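PDB 3R4V: putative uncharacterized protein from Pseudomonas phage 201phi2-1, which is of unknown function but belongs to the phage tubulin-like proteins and carries guanosine-5'-diphosphate in its tubulin-type nucleotide pocket. Local coordinates for residues 13-18 against 36-41; 22-27 against 171-176; 30-35 against 92-97. One frame throughout, in Å; residues are numbered along the deposited sequence. Where two conformers were deposited one is given.

In the fold
Three loops start within the first 35 residues, in the tubulin-like nucleotide-binding half of the chain. Helix 11-18 opens interaction 1, the turn 22-27 opens interaction 2, and strand 28-32 opens interaction 3. Interaction 1 closes first, when the loop 36-41 returns to helix 11-18, so its segments alternate with those of both other contacts. Residues 92-97 then close interaction 3, joining strand 28-32 to the glycine-rich loop ahead of helix 95-108. Last comes 171-176 on helix 161-178, closing interaction 2, whose long span contains all of interaction 3. Interactions 1 and 3 meet through M15 and A18 packing on C30, and both touch GDP; interaction 2 ties helix 161-178 to the surface turn.

Interaction 1 (13-18 against 36-41); sequences TGMNVA and KNVVDV. With GDP (guanosine-5'-diphosphate), chain B.
N16 OD1 is gripped twice, once by N37 ND2 at 2.9 Å and once by a water. The N37 bond is nearly straight, 162° at the hydrogen, and leaves almost in the plane of the N37 amide, but it reaches the oxygen tilted from the N16 carbonyl plane. The two side chains cross at about a right angle. The water donates to N16 OD1 and also to the backbone N37 O (2.7 Å), so one N16 atom is tied to both the side chain and the main chain of N37. At the other end of the N16 amide, ND2 donates to GDP O6 at 2.8 Å, almost linearly. T13, a turn earlier on helix 11-18, holds the α-phosphate: its N and its OG1 both donate to GDP O2A, OG1 at 2.7 Å.

Beside this polar line M15 lays CB against N37 CB (3.7 Å). Bent at chi2 (-73°) and chi3, its chain turns CE onto V38 CG2 at 3.6 Å. A magnesium ion lies about 4 Å from the N37 side chain. With OD1 engaged as acceptor by N37 and water, the N16 amide is fixed with its NH2 facing the base, a donor suited to guanine's carbonyl.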
loop_
_atom_site.group_PDB
_atom_site.type_symbol
_atom_site.label_atom_id
_atom_site.label_comp_id
_atom_site.label_asym_id
_atom_site.label_seq_id
_atom_site.Cartn_x
_atom_site.Cartn_y
_atom_site.Cartn_z
ATOM N N THR A 13 10.109 -0.845 3.930
ATOM C CA THR A 13 9.220 -1.980 3.749
ATOM C C THR A 13 9.046 -2.282 2.268
ATOM O O THR A 13 9.092 -3.443 1.856
ATOM C CB THR A 13 7.862 -1.748 4.407
ATOM O OG1 THR A 13 8.026 -1.707 5.826
ATOM C CG2 THR A 13 6.914 -2.866 4.057
ATOM N N GLY A 14 8.864 -1.229 1.477
ATOM C CA GLY A 14 8.783 -1.359 0.032
ATOM C C GLY A 14 10.045 -1.965 -0.561
ATOM O O GLY A 14 9.968 -2.825 -1.432
ATOM N N MET A 15 11.205 -1.519 -0.087
ATOM C CA MET A 15 12.477 -2.064 -0.552
ATOM C C MET A 15 12.554 -3.551 -0.232
ATOM O O MET A 15 13.002 -4.359 -1.053
ATOM C CB MET A 15 13.653 -1.333 0.104
ATOM C CG MET A 15 13.773 0.143 -0.246
ATOM S SD MET A 15 14.345 0.456 -1.931
ATOM C CE MET A 15 15.948 -0.327 -1.894
ATOM N N ASN A 16 12.112 -3.908 0.970
ATOM C CA ASN A 16 12.174 -5.286 1.421
ATOM C C ASN A 16 11.247 -6.177 0.585
ATOM O O ASN A 16 11.630 -7.272 0.189
ATOM C CB ASN A 16 11.842 -5.398 2.913
ATOM C CG ASN A 16 12.876 -4.720 3.812
ATOM O OD1 ASN A 16 13.973 -4.344 3.377
ATOM N ND2 ASN A 16 12.531 -4.587 5.087
ATOM N N VAL A 17 10.035 -5.700 0.302
ATOM C CA VAL A 17 9.123 -6.474 -0.537
ATOM C C VAL A 17 9.671 -6.607 -1.957
ATOM O O VAL A 17 9.566 -7.668 -2.573
ATOM C CB VAL A 17 7.705 -5.871 -0.564
ATOM C CG1 VAL A 17 6.830 -6.616 -1.559
ATOM C CG2 VAL A 17 7.091 -5.944 0.823
ATOM N N ALA A 18 10.264 -5.533 -2.470
ATOM C CA ALA A 18 10.874 -5.562 -3.804
ATOM C C ALA A 18 11.891 -6.699 -4.000
ATOM O O ALA A 18 11.980 -7.286 -5.087
ATOM C CB ALA A 18 11.511 -4.216 -4.126
ATOM N N LYS A 36 19.612 2.404 3.571
ATOM C CA LYS A 36 19.642 1.445 4.675
ATOM C C LYS A 36 19.083 0.083 4.270
ATOM O O LYS A 36 19.466 -0.949 4.826
ATOM C CB LYS A 36 18.886 1.991 5.891
ATOM C CG LYS A 36 19.372 3.356 6.348
ATOM C CD LYS A 36 18.770 3.755 7.688
ATOM C CE LYS A 36 18.934 5.250 7.943
ATOM N NZ LYS A 36 20.349 5.700 7.813
ATOM N N ASN A 37 18.189 0.086 3.287
ATOM C CA ASN A 37 17.510 -1.134 2.863
ATOM C C ASN A 37 17.923 -1.650 1.497
ATOM O O ASN A 37 17.368 -2.630 1.014
ATOM C CB ASN A 37 15.995 -0.923 2.884
ATOM C CG ASN A 37 15.448 -0.848 4.283
ATOM O OD1 ASN A 37 15.628 0.153 4.974
ATOM N ND2 ASN A 37 14.755 -1.903 4.709
ATOM N N VAL A 38 18.889 -0.988 0.872
ATOM C CA VAL A 38 19.383 -1.430 -0.426
ATOM C C VAL A 38 20.270 -2.652 -0.251
ATOM O O VAL A 38 21.218 -2.615 0.532
ATOM C CB VAL A 38 20.183 -0.316 -1.131
ATOM C CG1 VAL A 38 20.760 -0.825 -2.446
ATOM C CG2 VAL A 38 19.307 0.913 -1.354
ATOM N N VAL A 39 19.954 -3.735 -0.959
ATOM C CA VAL A 39 20.816 -4.921 -0.965
ATOM C C VAL A 39 21.234 -5.294 -2.387
ATOM O O VAL A 39 20.742 -4.718 -3.359
ATOM C CB VAL A 39 20.158 -6.133 -0.261
ATOM C CG1 VAL A 39 19.919 -5.823 1.206
ATOM C CG2 VAL A 39 18.841 -6.522 -0.946
ATOM N N ASP A 40 22.139 -6.261 -2.502
ATOM C CA ASP A 40 22.709 -6.634 -3.793
ATOM C C ASP A 40 21.676 -6.963 -4.873
ATOM O O ASP A 40 21.840 -6.566 -6.027
ATOM C CB ASP A 40 23.693 -7.796 -3.634
ATOM C CG ASP A 40 25.111 -7.329 -3.333
ATOM O OD1 ASP A 40 25.277 -6.289 -2.660
ATOM O OD2 ASP A 40 26.060 -8.007 -3.777
ATOM N N VAL A 41 20.623 -7.689 -4.506
ATOM C CA VAL A 41 19.616 -8.118 -5.487
ATOM C C VAL A 41 18.906 -6.958 -6.179
ATOM O O VAL A 41 18.331 -7.126 -7.257
ATOM C CB VAL A 41 18.550 -9.065 -4.881
ATOM C CG1 VAL A 41 19.176 -10.393 -4.469
ATOM C CG2 VAL A 41 17.827 -8.397 -3.718
HETATM P PB GDP B . 10.330 3.941 6.156
HETATM O O1B GDP B . 11.625 3.542 5.485
HETATM O O2B GDP B . 9.259 4.022 5.102
HETATM O O3B GDP B . 10.504 5.268 6.887
HETATM O O3A GDP B . 9.947 2.864 7.274
HETATM P PA GDP B . 9.951 1.264 7.102
HETATM O O1A GDP B . 11.348 0.688 6.938
HETATM O O2A GDP B . 9.038 0.844 5.985
HETATM O "O5'" GDP B . 9.381 0.848 8.514
HETATM C "C5'" GDP B . 8.122 1.347 8.999
HETATM C "C4'" GDP B . 7.501 0.355 9.975
HETATM O "O4'" GDP B . 7.048 -0.801 9.258
HETATM C "C3'" GDP B . 8.485 -0.176 11.004
HETATM O "O3'" GDP B . 8.446 0.616 12.188
HETATM C "C2'" GDP B . 7.975 -1.575 11.276
HETATM O "O2'" GDP B . 6.904 -1.539 12.218
HETATM C "C1'" GDP B . 7.357 -2.012 9.968
HETATM N N9 GDP B . 8.307 -2.723 9.086
HETATM C C8 GDP B . 9.618 -2.448 8.884
HETATM N N7 GDP B . 10.151 -3.290 7.962
HETATM C C5 GDP B . 9.163 -4.107 7.535
HETATM C C6 GDP B . 9.027 -5.214 6.562
HETATM O O6 GDP B . 10.006 -5.598 5.893
HETATM N N1 GDP B . 7.817 -5.789 6.428
HETATM C C2 GDP B . 6.742 -5.387 7.144
HETATM N N2 GDP B . 5.540 -5.994 6.964
HETATM N N3 GDP B . 6.798 -4.378 8.045
HETATM C C4 GDP B . 7.956 -3.717 8.272
HETATM O O HOH W 1 15.876 -4.799 1.540
#

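Interaction 2 (22-27 against 171-176); sequences VDLGEA and KIRKVV
R173, L24 and D23 carry most of this surface contact, which pins the turn between helix 11-18 and strand 28-32 to helix 161-178. In the tubulin-like fold a long helix after the sixth parallel strand leads toward the C-terminal domain; helix 161-178, following strand 148-154, probably corresponds to that core helix.

The R173 chain is extended from CG to NE and runs off its helix to meet the D23 carboxylate head-on. The salt bridge is bidentate and end-on, each of the two terminal nitrogens taking one oxygen. NH2 donates to D23 OD1 at 2.7 Å, nearly straight at 171°, while NH1 reaches D23 OD2 at a longer 3.1 Å. Both oxygens are approached on their syn sides, and the carboxylate and guanidinium planes lie 23° apart. The D23 CG sits between its own N and carbonyl carbon (chi1 54°), a torsion that swings the carboxylate out toward the arginine. Two bonds in one near-plane oppose rotation of the guanidinium, although D23 itself is exposed, so solvent probably weakens the attraction.

L24 supplies the apolar half. It also packs on L7 of strand 6-10, as does I172 of the helix, so turn and helix both pack on strand 6-10, inside the sheet. L24 CD2 lies obliquely 4.4 Å from R173 NH1, and L24 CD1 rests 4.2 Å from V176 CG2.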
loop_
_atom_site.group_PDB
_atom_site.type_symbol
_atom_site.label_atom_id
_atom_site.label_comp_id
_atom_site.label_asym_id
_atom_site.label_seq_id
_atom_site.Cartn_x
_atom_site.Cartn_y
_atom_site.Cartn_z
ATOM N N VAL A 22 12.432 -9.234 -7.746
ATOM C CA VAL A 22 13.493 -8.763 -8.630
ATOM C C VAL A 22 13.449 -9.425 -10.003
ATOM O O VAL A 22 13.997 -8.899 -10.972
ATOM C CB VAL A 22 14.897 -8.930 -8.005
ATOM C CG1 VAL A 22 15.074 -7.976 -6.830
ATOM C CG2 VAL A 22 15.142 -10.381 -7.593
ATOM N N ASP A 23 12.785 -10.573 -10.094
ATOM C CA ASP A 23 12.660 -11.249 -11.373
ATOM C C ASP A 23 11.846 -10.420 -12.366
ATOM O O ASP A 23 11.877 -10.686 -13.567
ATOM C CB ASP A 23 12.038 -12.635 -11.189
ATOM C CG ASP A 23 10.717 -12.579 -10.452
ATOM O OD1 ASP A 23 10.730 -12.437 -9.208
ATOM O OD2 ASP A 23 9.668 -12.674 -11.120
ATOM N N LEU A 24 11.119 -9.420 -11.864
ATOM C CA LEU A 24 10.329 -8.536 -12.724
ATOM C C LEU A 24 11.167 -7.397 -13.306
ATOM O O LEU A 24 10.710 -6.657 -14.175
ATOM C CB LEU A 24 9.117 -7.977 -11.970
ATOM C CG LEU A 24 8.122 -9.035 -11.493
ATOM C CD1 LEU A 24 6.913 -8.382 -10.819
ATOM C CD2 LEU A 24 7.695 -9.926 -12.658
ATOM N N GLY A 25 12.387 -7.251 -12.805
ATOM C CA GLY A 25 13.371 -6.374 -13.415
ATOM C C GLY A 25 12.980 -4.935 -13.699
ATOM O O GLY A 25 12.603 -4.179 -12.799
ATOM N N GLU A 26 13.078 -4.564 -14.971
ATOM C CA GLU A 26 12.892 -3.178 -15.387
ATOM C C GLU A 26 11.530 -2.606 -14.997
ATOM O O GLU A 26 11.381 -1.386 -14.896
ATOM C CB GLU A 26 13.108 -3.035 -16.896
ATOM C CG GLU A 26 13.971 -1.841 -17.288
ATOM C CD GLU A 26 15.410 -1.982 -16.827
ATOM O OE1 GLU A 26 16.212 -2.599 -17.559
ATOM O OE2 GLU A 26 15.739 -1.476 -15.732
ATOM N N ALA A 27 10.549 -3.479 -14.772
ATOM C CA ALA A 27 9.194 -3.046 -14.411
ATOM C C ALA A 27 9.108 -2.539 -12.977
ATOM O O ALA A 27 8.139 -1.866 -12.606
ATOM C CB ALA A 27 8.191 -4.177 -14.623
ATOM N N LYS A 171 0.579 -11.755 -3.432
ATOM C CA LYS A 171 -0.598 -11.014 -3.877
ATOM C C LYS A 171 -0.268 -10.099 -5.048
ATOM O O LYS A 171 -1.055 -9.979 -5.987
ATOM C CB LYS A 171 -1.195 -10.190 -2.738
ATOM C CG LYS A 171 -1.868 -10.999 -1.644
ATOM C CD LYS A 171 -2.183 -10.064 -0.480
ATOM C CE LYS A 171 -3.042 -10.699 0.589
ATOM N NZ LYS A 171 -3.312 -9.682 1.660
ATOM N N ILE A 172 0.897 -9.453 -4.993
ATOM C CA ILE A 172 1.324 -8.593 -6.085
ATOM C C ILE A 172 1.424 -9.383 -7.387
ATOM O O ILE A 172 1.006 -8.912 -8.438
ATOM C CB ILE A 172 2.658 -7.902 -5.770
ATOM C CG1 ILE A 172 2.432 -6.880 -4.651
ATOM C CG2 ILE A 172 3.189 -7.203 -7.011
ATOM C CD1 ILE A 172 3.674 -6.130 -4.237
ATOM N N ARG A 173 1.987 -10.583 -7.314
ATOM C CA ARG A 173 2.040 -11.460 -8.479
ATOM C C ARG A 173 0.661 -11.781 -9.062
ATOM O O ARG A 173 0.520 -11.921 -10.279
ATOM C CB ARG A 173 2.761 -12.757 -8.133
ATOM C CG ARG A 173 4.203 -12.538 -7.727
ATOM C CD ARG A 173 4.972 -13.833 -7.790
ATOM N NE ARG A 173 6.363 -13.646 -7.393
ATOM C CZ ARG A 173 7.340 -13.253 -8.207
ATOM N NH1 ARG A 173 7.094 -12.980 -9.484
ATOM N NH2 ARG A 173 8.572 -13.119 -7.734
ATOM N N LYS A 174 -0.345 -11.931 -8.206
ATOM C CA LYS A 174 -1.691 -12.183 -8.718
ATOM C C LYS A 174 -2.195 -10.955 -9.473
ATOM O O LYS A 174 -2.867 -11.086 -10.489
ATOM C CB LYS A 174 -2.670 -12.593 -7.606
ATOM C CG LYS A 174 -2.412 -13.973 -6.999
ATOM C CD LYS A 174 -3.402 -14.259 -5.879
ATOM C CE LYS A 174 -3.408 -15.733 -5.470
ATOM N NZ LYS A 174 -2.086 -16.238 -5.032
ATOM N N VAL A 175 -1.862 -9.755 -8.991
ATOM C CA VAL A 175 -2.271 -8.544 -9.699
ATOM C C VAL A 175 -1.484 -8.404 -11.004
ATOM O O VAL A 175 -2.031 -7.975 -12.019
ATOM C CB VAL A 175 -2.109 -7.253 -8.830
ATOM C CG1 VAL A 175 -2.513 -6.027 -9.648
ATOM C CG2 VAL A 175 -2.971 -7.371 -7.600
ATOM N N VAL A 176 -0.198 -8.755 -10.979
ATOM C CA VAL A 176 0.612 -8.712 -12.198
ATOM C C VAL A 176 0.008 -9.656 -13.223
ATOM O O VAL A 176 -0.072 -9.334 -14.404
ATOM C CB VAL A 176 2.094 -9.055 -11.933
ATOM C CG1 VAL A 176 2.843 -9.267 -13.245
ATOM C CG2 VAL A 176 2.746 -7.926 -11.120
#

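Interaction 3 (30-35 against 92-97); sequences CFDTCD and GGSGSV. With GDP (guanosine-5'-diphosphate), chain B.
A chi1 of 51° sets T33 OG1 between its own backbone N and carbonyl carbon, and from the other side S94 OG stands beside its N, anti to the carbonyl carbon (chi1 -64°). These two torsions bring the hydroxyls together in a hydrogen bond of 2.7 Å between T33 OG1 and S94 OG, in which either may donate. T33 CG2 also leans on the serine, 3.4 Å from S94 OG. From the end of strand 28-32, the D32 carboxylate comes alongside with OD2 at 3.6 Å from S94 CB. That same oxygen accepts the T33 N-H at 2.8 Å, meeting it on the anti side and well out of the carboxylate plane, so D32 helps to position the threonine behind the serine. A magnesium ion lies about 4 Å from the D32 side chain.

With its side chain anchored in this way, S94 presents its backbone to the nucleotide. G93 N donates to GDP O3B at 2.8 Å and S94 N to the same oxygen at 2.9 Å. G95 N donates to GDP O2B at 2.7 Å, and the N-terminal end of the helix that follows probably also favours the phosphate. Within the loop, S96 OG closes back on G92 O. The run GGSGS of 92-96, gripping the β-phosphate through successive main-chain N-H groups, is consistent with the glycine-rich signature loop of tubulin and FtsZ.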
loop_
_atom_site.group_PDB
_atom_site.type_symbol
_atom_site.label_atom_id
_atom_site.label_comp_id
_atom_site.label_asym_id
_atom_site.label_seq_id
_atom_site.Cartn_x
_atom_site.Cartn_y
_atom_site.Cartn_z
ATOM N N CYS A 30 12.040 1.411 -7.350
ATOM C CA CYS A 30 12.121 1.588 -5.900
ATOM C C CYS A 30 12.581 2.987 -5.531
ATOM O O CYS A 30 13.440 3.549 -6.194
ATOM C CB CYS A 30 13.097 0.580 -5.292
ATOM S SG CYS A 30 12.651 -1.133 -5.577
ATOM N N PHE A 31 12.018 3.524 -4.455
ATOM C CA PHE A 31 12.378 4.853 -3.970
ATOM C C PHE A 31 12.556 4.852 -2.453
ATOM O O PHE A 31 11.794 4.211 -1.730
ATOM C CB PHE A 31 11.292 5.866 -4.360
ATOM C CG PHE A 31 11.024 5.913 -5.831
ATOM C CD1 PHE A 31 10.052 5.108 -6.398
ATOM C CD2 PHE A 31 11.779 6.730 -6.658
ATOM C CE1 PHE A 31 9.818 5.128 -7.763
ATOM C CE2 PHE A 31 11.557 6.754 -8.023
ATOM C CZ PHE A 31 10.572 5.949 -8.579
ATOM N N ASP A 32 13.565 5.576 -1.981
ATOM C CA ASP A 32 13.791 5.744 -0.552
ATOM C C ASP A 32 14.591 7.016 -0.323
ATOM O O ASP A 32 15.031 7.670 -1.272
ATOM C CB ASP A 32 14.535 4.535 0.040
ATOM C CG ASP A 32 14.152 4.255 1.495
ATOM O OD1 ASP A 32 14.470 3.152 1.989
ATOM O OD2 ASP A 32 13.526 5.121 2.148
ATOM N N THR A 33 14.778 7.356 0.947
ATOM C CA THR A 33 15.458 8.584 1.337
ATOM C C THR A 33 16.910 8.327 1.722
ATOM O O THR A 33 17.701 9.263 1.882
ATOM C CB THR A 33 14.725 9.242 2.505
ATOM O OG1 THR A 33 14.516 8.270 3.536
ATOM C CG2 THR A 33 13.370 9.775 2.038
ATOM N N CYS A 34 17.247 7.052 1.885
ATOM C CA CYS A 34 18.639 6.657 2.102
ATOM C C CYS A 34 18.825 5.237 1.590
ATOM O O CYS A 34 17.970 4.726 0.874
ATOM C CB CYS A 34 19.043 6.772 3.575
ATOM S SG CYS A 34 20.836 6.820 3.857
ATOM N N ASP A 35 19.952 4.614 1.923
ATOM C CA ASP A 35 20.261 3.288 1.390
ATOM C C ASP A 35 20.271 2.176 2.441
ATOM O O ASP A 35 20.866 1.119 2.220
ATOM C CB ASP A 35 21.597 3.313 0.625
ATOM C CG ASP A 35 22.804 3.565 1.531
ATOM O OD1 ASP A 35 22.625 3.960 2.703
ATOM O OD2 ASP A 35 23.947 3.374 1.054
ATOM N N GLY A 92 6.016 4.187 8.736
ATOM C CA GLY A 92 7.330 4.813 8.812
ATOM C C GLY A 92 7.260 6.266 8.363
ATOM O O GLY A 92 6.177 6.854 8.314
ATOM N N GLY A 93 8.411 6.833 8.019
ATOM C CA GLY A 93 8.506 8.238 7.678
ATOM C C GLY A 93 8.702 8.493 6.197
ATOM O O GLY A 93 8.283 9.533 5.691
ATOM N N SER A 94 9.323 7.543 5.499
ATOM C CA SER A 94 9.715 7.738 4.101
ATOM C C SER A 94 8.746 7.120 3.096
ATOM O O SER A 94 8.275 7.806 2.174
ATOM C CB SER A 94 11.132 7.210 3.850
ATOM O OG SER A 94 12.079 7.950 4.598
ATOM N N GLY A 95 8.457 5.829 3.267
ATOM C CA GLY A 95 7.492 5.154 2.419
ATOM C C GLY A 95 6.135 5.821 2.495
ATOM O O GLY A 95 5.466 5.999 1.474
ATOM N N SER A 96 5.731 6.211 3.701
ATOM C CA SER A 96 4.392 6.747 3.910
ATOM C C SER A 96 4.262 8.197 3.429
ATOM O O SER A 96 3.194 8.792 3.559
ATOM C CB SER A 96 4.012 6.666 5.381
ATOM O OG SER A 96 4.823 7.573 6.133
ATOM N N VAL A 97 5.360 8.752 2.924
ATOM C CA VAL A 97 5.380 10.083 2.311
ATOM C C VAL A 97 5.630 9.976 0.811
ATOM O O VAL A 97 4.843 10.484 0.010
ATOM C CB VAL A 97 6.412 11.008 2.982
ATOM C CG1 VAL A 97 6.610 12.273 2.158
ATOM C CG2 VAL A 97 5.939 11.356 4.389
HETATM P PB GDP B . 10.330 3.941 6.156
HETATM O O1B GDP B . 11.625 3.542 5.485
HETATM O O2B GDP B . 9.259 4.022 5.102
HETATM O O3B GDP B . 10.504 5.268 6.887
HETATM O O3A GDP B . 9.947 2.864 7.274
HETATM P PA GDP B . 9.951 1.264 7.102
HETATM O O1A GDP B . 11.348 0.688 6.938
HETATM O O2A GDP B . 9.038 0.844 5.985
HETATM O "O5'" GDP B . 9.381 0.848 8.514
HETATM C "C5'" GDP B . 8.122 1.347 8.999
HETATM C "C4'" GDP B . 7.501 0.355 9.975
HETATM O "O4'" GDP B . 7.048 -0.801 9.258
HETATM C "C3'" GDP B . 8.485 -0.176 11.004
HETATM O "O3'" GDP B . 8.446 0.616 12.188
HETATM C "C2'" GDP B . 7.975 -1.575 11.276
HETATM O "O2'" GDP B . 6.904 -1.539 12.218
HETATM C "C1'" GDP B . 7.357 -2.012 9.968
HETATM N N9 GDP B . 8.307 -2.723 9.086
HETATM C C8 GDP B . 9.618 -2.448 8.884
HETATM N N7 GDP B . 10.151 -3.290 7.962
HETATM C C5 GDP B . 9.163 -4.107 7.535
HETATM C C6 GDP B . 9.027 -5.214 6.562
HETATM O O6 GDP B . 10.006 -5.598 5.893
HETATM N N1 GDP B . 7.817 -5.789 6.428
HETATM C C2 GDP B . 6.742 -5.387 7.144
HETATM N N2 GDP B . 5.540 -5.994 6.964
HETATM N N3 GDP B . 6.798 -4.378 8.045
HETATM C C4 GDP B . 7.956 -3.717 8.272
#